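Local coordinates for putative uncharacterized protein PH0242 (Pyrococcus horikoshii, PDB 3VU1) that is the C-terminal globular domain of an archaeal AglB protein of the oligosaccharyltransferase family, modelled with a bound calcium ion, at residues His416-Gly428 with Val439-Tyr452. Residues are numbered along the deposited sequence; the frame is centred on the assembly and turned at random.
Sequences HMDTFFITKLKEG and VVNAEMPKNAISSY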
ATOM      1  N   HIS A 416     -10.010   1.566  11.976  1.00 33.05           N
ATOM      2  CA  HIS A 416      -9.970   2.965  11.585  1.00 33.02           C
ATOM      3  C   HIS A 416      -8.660   3.590  12.016  1.00 33.97           C
ATOM      4  O   HIS A 416      -8.085   3.215  13.042  1.00 35.11           O
ATOM      5  CB  HIS A 416     -11.083   3.733  12.271  1.00 33.47           C
ATOM      6  CG  HIS A 416     -12.480   3.357  11.834  1.00 36.01           C
ATOM      7  ND1 HIS A 416     -13.240   4.161  11.032  1.00 37.49           N
ATOM      8  CD2 HIS A 416     -13.286   2.258  12.160  1.00 36.87           C
ATOM      9  CE1 HIS A 416     -14.459   3.601  10.840  1.00 36.03           C
ATOM     10  NE2 HIS A 416     -14.493   2.436  11.537  1.00 39.93           N
ATOM     11  N   MET A 417      -8.178   4.568  11.253  1.00 33.37           N
ATOM     12  CA  MET A 417      -7.037   5.348  11.662  1.00 32.82           C
ATOM     13  C   MET A 417      -7.295   6.839  11.418  1.00 36.36           C
ATOM     14  O   MET A 417      -7.352   7.287  10.254  1.00 37.22           O
ATOM     15  CB  MET A 417      -5.779   4.896  10.938  1.00 30.82           C
ATOM     16  CG  MET A 417      -4.590   5.767  11.270  1.00 33.58           C
ATOM     17  SD  MET A 417      -3.042   5.137  10.610  1.00 41.29           S
ATOM     18  CE  MET A 417      -3.123   5.818   8.960  1.00 40.18           C
ATOM     19  N   ASP A 418      -7.447   7.604  12.507  1.00 36.84           N
ATOM     20  CA  ASP A 418      -7.592   9.064  12.424  1.00 36.20           C
ATOM     21  C   ASP A 418      -6.336   9.777  12.925  1.00 37.00           C
ATOM     22  O   ASP A 418      -5.778   9.433  13.982  1.00 37.01           O
ATOM     23  CB  ASP A 418      -8.826   9.548  13.180  1.00 36.31           C
ATOM     24  CG  ASP A 418     -10.074   8.682  12.901  1.00 41.97           C
ATOM     25  OD1 ASP A 418     -10.946   8.598  13.816  1.00 42.82           O
ATOM     26  OD2 ASP A 418     -10.193   8.086  11.790  1.00 37.66           O
ATOM     27  N   THR A 419      -5.876  10.748  12.143  1.00 34.46           N
ATOM     28  CA  THR A 419      -4.753  11.568  12.521  1.00 36.09           C
ATOM     29  C   THR A 419      -5.236  13.016  12.567  1.00 39.94           C
ATOM     30  O   THR A 419      -6.166  13.383  11.846  1.00 40.57           O
ATOM     31  CB  THR A 419      -3.617  11.505  11.487  1.00 37.19           C
ATOM     32  OG1 THR A 419      -4.072  12.093  10.261  1.00 39.01           O
ATOM     33  CG2 THR A 419      -3.177  10.084  11.235  1.00 35.29           C
ATOM     34  N   PHE A 420      -4.623  13.825  13.429  1.00 38.83           N
ATOM     35  CA  PHE A 420      -4.874  15.248  13.467  1.00 35.69           C
ATOM     36  C   PHE A 420      -3.707  15.931  14.118  1.00 38.29           C
ATOM     37  O   PHE A 420      -3.013  15.340  14.943  1.00 40.34           O
ATOM     38  CB  PHE A 420      -6.223  15.617  14.128  1.00 36.61           C
ATOM     39  CG  PHE A 420      -6.394  15.151  15.560  1.00 36.91           C
ATOM     40  CD1 PHE A 420      -7.024  13.933  15.847  1.00 36.22           C
ATOM     41  CD2 PHE A 420      -5.976  15.950  16.636  1.00 35.67           C
ATOM     42  CE1 PHE A 420      -7.215  13.523  17.179  1.00 37.95           C
ATOM     43  CE2 PHE A 420      -6.153  15.531  17.965  1.00 34.92           C
ATOM     44  CZ  PHE A 420      -6.782  14.322  18.243  1.00 33.82           C
ATOM     45  N   PHE A 421      -3.466  17.169  13.707  1.00 43.35           N
ATOM     46  CA  PHE A 421      -2.399  17.976  14.274  1.00 45.19           C
ATOM     47  C   PHE A 421      -2.862  18.655  15.552  1.00 47.25           C
ATOM     48  O   PHE A 421      -3.821  19.417  15.542  1.00 49.67           O
ATOM     49  CB  PHE A 421      -1.903  18.979  13.245  1.00 47.49           C
ATOM     50  CG  PHE A 421      -1.181  18.335  12.105  1.00 53.94           C
ATOM     51  CD1 PHE A 421      -1.726  18.332  10.833  1.00 58.38           C
ATOM     52  CD2 PHE A 421       0.043  17.685  12.315  1.00 55.36           C
ATOM     53  CE1 PHE A 421      -1.053  17.713   9.783  1.00 62.45           C
ATOM     54  CE2 PHE A 421       0.719  17.063  11.269  1.00 58.10           C
ATOM     55  CZ  PHE A 421       0.170  17.082  10.001  1.00 59.48           C
ATOM     56  N   ILE A 422      -2.185  18.347  16.658  1.00 50.87           N
ATOM     57  CA  ILE A 422      -2.545  18.870  17.979  1.00 50.62           C
ATOM     58  C   ILE A 422      -2.099  20.330  18.083  1.00 52.14           C
ATOM     59  O   ILE A 422      -2.901  21.197  18.391  1.00 50.48           O
ATOM     60  CB  ILE A 422      -1.903  18.042  19.119  1.00 51.02           C
ATOM     61  CG1 ILE A 422      -2.298  16.570  19.019  1.00 49.57           C
ATOM     62  CG2 ILE A 422      -2.289  18.589  20.490  1.00 52.37           C
ATOM     63  CD1 ILE A 422      -1.203  15.651  19.519  1.00 49.89           C
ATOM     64  N   THR A 423      -0.824  20.592  17.800  1.00 51.21           N
ATOM     65  CA  THR A 423      -0.266  21.916  17.947  1.00 50.74           C
ATOM     66  C   THR A 423       0.975  22.063  17.083  1.00 53.53           C
ATOM     67  O   THR A 423       1.694  21.088  16.838  1.00 57.87           O
ATOM     68  CB  THR A 423       0.114  22.213  19.416  1.00 53.92           C
ATOM     69  OG1 THR A 423       0.540  23.570  19.521  1.00 60.14           O
ATOM     70  CG2 THR A 423       1.278  21.318  19.900  1.00 54.23           C
ATOM     71  N   LYS A 424       1.222  23.294  16.641  1.00 53.39           N
ATOM     72  CA  LYS A 424       2.387  23.641  15.847  1.00 52.78           C
ATOM     73  C   LYS A 424       3.458  24.063  16.819  1.00 53.00           C
ATOM     74  O   LYS A 424       3.177  24.815  17.722  1.00 57.31           O
ATOM     75  CB  LYS A 424       2.030  24.808  14.936  1.00 52.55           C
ATOM     76  CG  LYS A 424       2.948  24.996  13.748  1.00 55.85           C
ATOM     77  CD  LYS A 424       2.257  25.959  12.802  1.00 61.17           C
ATOM     78  CE  LYS A 424       2.995  26.095  11.490  1.00 61.25           C
ATOM     79  NZ  LYS A 424       2.413  27.203  10.686  1.00 60.27           N
ATOM     80  N   LEU A 425       4.678  23.573  16.665  1.00 54.35           N
ATOM     81  CA  LEU A 425       5.715  23.872  17.648  1.00 51.62           C
ATOM     82  C   LEU A 425       6.713  24.900  17.172  1.00 51.84           C
ATOM     83  O   LEU A 425       7.323  25.583  17.991  1.00 54.53           O
ATOM     84  CB  LEU A 425       6.470  22.614  18.091  1.00 50.80           C
ATOM     85  CG  LEU A 425       5.799  21.471  18.848  1.00 50.99           C
ATOM     86  CD1 LEU A 425       6.834  20.387  19.117  1.00 50.10           C
ATOM     87  CD2 LEU A 425       5.151  21.933  20.139  1.00 49.17           C
ATOM     88  N   LYS A 426       6.904  24.993  15.862  1.00 54.41           N
ATOM     89  CA  LYS A 426       7.901  25.901  15.285  1.00 59.98           C
ATOM     90  C   LYS A 426       7.689  26.019  13.781  1.00 60.62           C
ATOM     91  O   LYS A 426       7.442  25.019  13.110  1.00 63.88           O
ATOM     92  CB  LYS A 426       9.326  25.399  15.590  1.00 65.17           C
ATOM     93  CG  LYS A 426      10.467  26.275  15.088  1.00 70.18           C
ATOM     94  CD  LYS A 426      10.669  27.531  15.928  1.00 81.42           C
ATOM     95  CE  LYS A 426      12.151  27.825  16.115  1.00 82.79           C
ATOM     96  NZ  LYS A 426      12.824  26.705  16.847  1.00 80.11           N
ATOM     97  N   GLU A 427       7.767  27.243  13.268  1.00 58.57           N
ATOM     98  CA  GLU A 427       7.721  27.493  11.836  1.00 55.17           C
ATOM     99  C   GLU A 427       9.145  27.605  11.335  1.00 54.66           C
ATOM    100  O   GLU A 427      10.042  27.920  12.100  1.00 55.28           O
ATOM    101  CB  GLU A 427       7.000  28.800  11.536  1.00 58.05           C
ATOM    102  CG  GLU A 427       5.507  28.773  11.778  1.00 64.20           C
ATOM    103  CD  GLU A 427       4.779  29.978  11.195  1.00 72.98           C
ATOM    104  OE1 GLU A 427       5.442  30.995  10.856  1.00 72.50           O
ATOM    105  OE2 GLU A 427       3.527  29.901  11.083  1.00 76.52           O
ATOM    106  N   GLY A 428       9.348  27.319  10.053  1.00 54.87           N
ATOM    107  CA  GLY A 428      10.591  27.633   9.358  1.00 48.65           C
ATOM    108  C   GLY A 428      11.877  27.057   9.882  1.00 49.45           C
ATOM    109  O   GLY A 428      12.894  27.730   9.871  1.00 52.28           O
ATOM    110  N   VAL A 439      15.792  21.586  18.955  1.00 56.42           N
ATOM    111  CA  VAL A 439      15.434  21.923  20.327  1.00 55.94           C
ATOM    112  C   VAL A 439      14.314  22.966  20.354  1.00 55.81           C
ATOM    113  O   VAL A 439      14.421  24.005  19.709  1.00 57.18           O
ATOM    114  CB  VAL A 439      16.659  22.444  21.115  1.00 59.90           C
ATOM    115  CG1 VAL A 439      16.315  22.539  22.598  1.00 64.23           C
ATOM    116  CG2 VAL A 439      17.888  21.549  20.904  1.00 57.00           C
ATOM    117  N   VAL A 440      13.239  22.683  21.087  1.00 53.43           N
ATOM    118  CA  VAL A 440      12.055  23.556  21.107  1.00 53.71           C
ATOM    119  C   VAL A 440      11.291  23.388  22.414  1.00 54.93           C
ATOM    120  O   VAL A 440      11.410  22.343  23.075  1.00 50.67           O
ATOM    121  CB  VAL A 440      11.068  23.311  19.910  1.00 54.11           C
ATOM    122  CG1 VAL A 440      11.674  23.751  18.580  1.00 53.86           C
ATOM    123  CG2 VAL A 440      10.589  21.861  19.844  1.00 52.38           C
ATOM    124  N   ASN A 441      10.516  24.419  22.775  1.00 60.79           N
ATOM    125  CA  ASN A 441       9.582  24.353  23.907  1.00 65.99           C
ATOM    126  C   ASN A 441       8.253  23.784  23.452  1.00 66.75           C
ATOM    127  O   ASN A 441       7.710  24.197  22.418  1.00 67.71           O
ATOM    128  CB  ASN A 441       9.357  25.733  24.536  1.00 74.26           C
ATOM    129  CG  ASN A 441      10.547  26.220  25.359  1.00 82.03           C
ATOM    130  OD1 ASN A 441      11.389  25.435  25.825  1.00 81.97           O
ATOM    131  ND2 ASN A 441      10.611  27.531  25.553  1.00 81.24           N
ATOM    132  N   ALA A 442       7.716  22.848  24.227  1.00 64.43           N
ATOM    133  CA  ALA A 442       6.525  22.119  23.801  1.00 65.22           C
ATOM    134  C   ALA A 442       5.387  22.134  24.819  1.00 65.02           C
ATOM    135  O   ALA A 442       5.582  21.786  25.982  1.00 65.44           O
ATOM    136  CB  ALA A 442       6.899  20.688  23.433  1.00 63.99           C
ATOM    137  N   GLU A 443       4.196  22.509  24.356  1.00 63.84           N
ATOM    138  CA  GLU A 443       3.010  22.577  25.201  1.00 66.23           C
ATOM    139  C   GLU A 443       1.906  21.620  24.695  1.00 62.83           C
ATOM    140  O   GLU A 443       1.329  21.815  23.622  1.00 59.45           O
ATOM    141  CB  GLU A 443       2.494  24.013  25.162  1.00 80.22           C
ATOM    142  CG  GLU A 443       2.108  24.676  26.479  1.00 84.48           C
ATOM    143  CD  GLU A 443       2.026  26.200  26.315  1.00 97.22           C
ATOM    144  OE1 GLU A 443       2.850  26.934  26.918  1.00 88.30           O
ATOM    145  OE2 GLU A 443       1.153  26.677  25.545  1.00104.34           O
ATOM    146  N   MET A 444       1.603  20.586  25.462  1.00 59.04           N
ATOM    147  CA  MET A 444       0.432  19.768  25.161  1.00 60.44           C
ATOM    148  C   MET A 444      -0.808  20.408  25.779  1.00 61.22           C
ATOM    149  O   MET A 444      -0.880  20.574  27.002  1.00 64.56           O
ATOM    150  CB  MET A 444       0.585  18.341  25.710  1.00 60.22           C
ATOM    151  CG  MET A 444       1.390  17.387  24.845  1.00 59.03           C
ATOM    152  SD  MET A 444       0.536  16.826  23.356  1.00 57.49           S
ATOM    153  CE  MET A 444      -0.721  15.714  23.972  1.00 53.89           C
ATOM    154  N   PRO A 445      -1.795  20.769  24.947  1.00 55.84           N
ATOM    155  CA  PRO A 445      -3.060  21.203  25.528  1.00 56.58           C
ATOM    156  C   PRO A 445      -3.635  20.063  26.333  1.00 59.21           C
ATOM    157  O   PRO A 445      -3.605  18.930  25.876  1.00 68.63           O
ATOM    158  CB  PRO A 445      -3.946  21.447  24.306  1.00 56.59           C
ATOM    159  CG  PRO A 445      -3.003  21.622  23.168  1.00 54.81           C
ATOM    160  CD  PRO A 445      -1.824  20.756  23.479  1.00 54.25           C
ATOM    161  N   LYS A 446      -4.127  20.328  27.533  1.00 64.94           N
ATOM    162  CA  LYS A 446      -4.877  19.297  28.261  1.00 71.70           C
ATOM    163  C   LYS A 446      -6.167  19.003  27.465  1.00 72.55           C
ATOM    164  O   LYS A 446      -6.690  19.887  26.768  1.00 79.27           O
ATOM    165  CB  LYS A 446      -5.115  19.700  29.741  1.00 76.59           C
ATOM    166  CG  LYS A 446      -6.004  20.922  30.065  1.00 81.51           C
ATOM    167  CD  LYS A 446      -5.910  22.139  29.122  1.00 91.70           C
ATOM    168  CE  LYS A 446      -4.624  22.972  29.211  1.00 91.61           C
ATOM    169  NZ  LYS A 446      -4.638  24.039  30.253  1.00 84.25           N
ATOM    170  N   ASN A 447      -6.650  17.767  27.506  1.00 68.08           N
ATOM    171  CA  ASN A 447      -7.847  17.394  26.718  1.00 73.54           C
ATOM    172  C   ASN A 447      -7.671  17.157  25.199  1.00 69.68           C
ATOM    173  O   ASN A 447      -8.648  16.795  24.524  1.00 66.70           O
ATOM    174  CB  ASN A 447      -8.982  18.417  26.897  1.00 77.65           C
ATOM    175  CG  ASN A 447      -9.252  18.741  28.341  1.00 82.74           C
ATOM    176  OD1 ASN A 447      -9.658  17.871  29.118  1.00 83.89           O
ATOM    177  ND2 ASN A 447      -9.026  20.003  28.717  1.00 85.08           N
ATOM    178  N   ALA A 448      -6.469  17.367  24.652  1.00 58.65           N
ATOM    179  CA  ALA A 448      -6.246  17.084  23.227  1.00 57.00           C
ATOM    180  C   ALA A 448      -6.638  15.634  22.855  1.00 53.72           C
ATOM    181  O   ALA A 448      -7.401  15.407  21.915  1.00 55.15           O
ATOM    182  CB  ALA A 448      -4.811  17.385  22.833  1.00 59.01           C
ATOM    183  N   ILE A 449      -6.142  14.682  23.638  1.00 46.91           N
ATOM    184  CA  ILE A 449      -6.405  13.271  23.468  1.00 45.16           C
ATOM    185  C   ILE A 449      -7.797  12.916  24.008  1.00 47.74           C
ATOM    186  O   ILE A 449      -8.640  12.405  23.269  1.00 49.09           O
ATOM    187  CB  ILE A 449      -5.278  12.432  24.158  1.00 43.92           C
ATOM    188  CG1 ILE A 449      -3.908  12.752  23.553  1.00 43.92           C
ATOM    189  CG2 ILE A 449      -5.548  10.933  24.115  1.00 38.92           C
ATOM    190  CD1 ILE A 449      -3.843  12.783  22.032  1.00 42.64           C
ATOM    191  N   SER A 450      -8.039  13.199  25.289  1.00 51.12           N
ATOM    192  CA  SER A 450      -9.293  12.829  25.963  1.00 52.54           C
ATOM    193  C   SER A 450     -10.516  13.345  25.232  1.00 49.35           C
ATOM    194  O   SER A 450     -11.542  12.663  25.135  1.00 45.91           O
ATOM    195  CB  SER A 450      -9.308  13.389  27.374  1.00 60.22           C
ATOM    196  OG  SER A 450      -8.357  12.713  28.169  1.00 76.03           O
ATOM    197  N   SER A 451     -10.400  14.572  24.739  1.00 47.99           N
ATOM    198  CA  SER A 451     -11.441  15.202  23.962  1.00 45.75           C
ATOM    199  C   SER A 451     -11.892  14.286  22.812  1.00 48.85           C
ATOM    200  O   SER A 451     -13.091  13.946  22.715  1.00 48.63           O
ATOM    201  CB  SER A 451     -10.897  16.517  23.445  1.00 46.83           C
ATOM    202  OG  SER A 451     -11.636  16.951  22.344  1.00 56.57           O
ATOM    203  N   TYR A 452     -10.921  13.855  21.984  1.00 45.92           N
ATOM    204  CA  TYR A 452     -11.175  12.991  20.833  1.00 42.41           C
ATOM    205  C   TYR A 452     -11.665  11.596  21.252  1.00 43.26           C
ATOM    206  O   TYR A 452     -12.580  11.037  20.635  1.00 40.13           O
ATOM    207  CB  TYR A 452      -9.932  12.906  19.929  1.00 45.15           C
ATOM    208  CG  TYR A 452     -10.261  12.451  18.527  1.00 46.61           C
ATOM    209  CD1 TYR A 452     -10.857  13.330  17.605  1.00 46.02           C
ATOM    210  CD2 TYR A 452     -10.025  11.118  18.129  1.00 47.01           C
ATOM    211  CE1 TYR A 452     -11.204  12.906  16.330  1.00 46.69           C
ATOM    212  CE2 TYR A 452     -10.370  10.677  16.858  1.00 45.97           C
ATOM    213  CZ  TYR A 452     -10.955  11.575  15.965  1.00 48.62           C
ATOM    214  OH  TYR A 452     -11.275  11.148  14.709  1.00 46.22           O
TER
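Tyr452 and Phe420 meet where the first turn of helix 448-460 passes the long strand: Phe420 CE1 sits 3.5 Å above one face of the Tyr452 ring, displaced toward its rim. With the ring planes 46° apart and the centroids 4.9 Å from each other, the pair is oblique, neither a parallel stack nor a T-shape. Phe420 CZ also lies at 3.8 Å from Tyr452 CB. At the edge of the same tyrosine ring, in its plane, lies Asp418 OD1, which accepts a hydrogen bond from Tyr452 OH at 2.7 Å. That donor stands 43° out of the carboxylate plane, and OD1 takes a second hydrogen bond from Tyr397, so one oxygen ties the helix to two strands.

Further along, Ile422 packs against the two ends of the type II turn from Pro445 to Ala448. Its CG2, anti to the backbone N, touches both Ala448 CB (3.6 Å) and Pro445 CD (3.7 Å). In the Peripheral 2 region of this β-rich domain the axes of segments 416-426 and 439-443 run roughly antiparallel, at 156°, yet no backbone hydrogen bond joins the two segments; strand 412-431 instead pairs with strand 385-401, against which Ile422 and Thr423 form a classic bulge. Leu425 continues the packed side, its CD2 lying 3.9 Å from Ala442 CB, and it shares Leu375 with the buried Val440.

The solvent side begins at Lys426, which is exposed and bent along its chain, and merely lays its NZ against Val440 CG1.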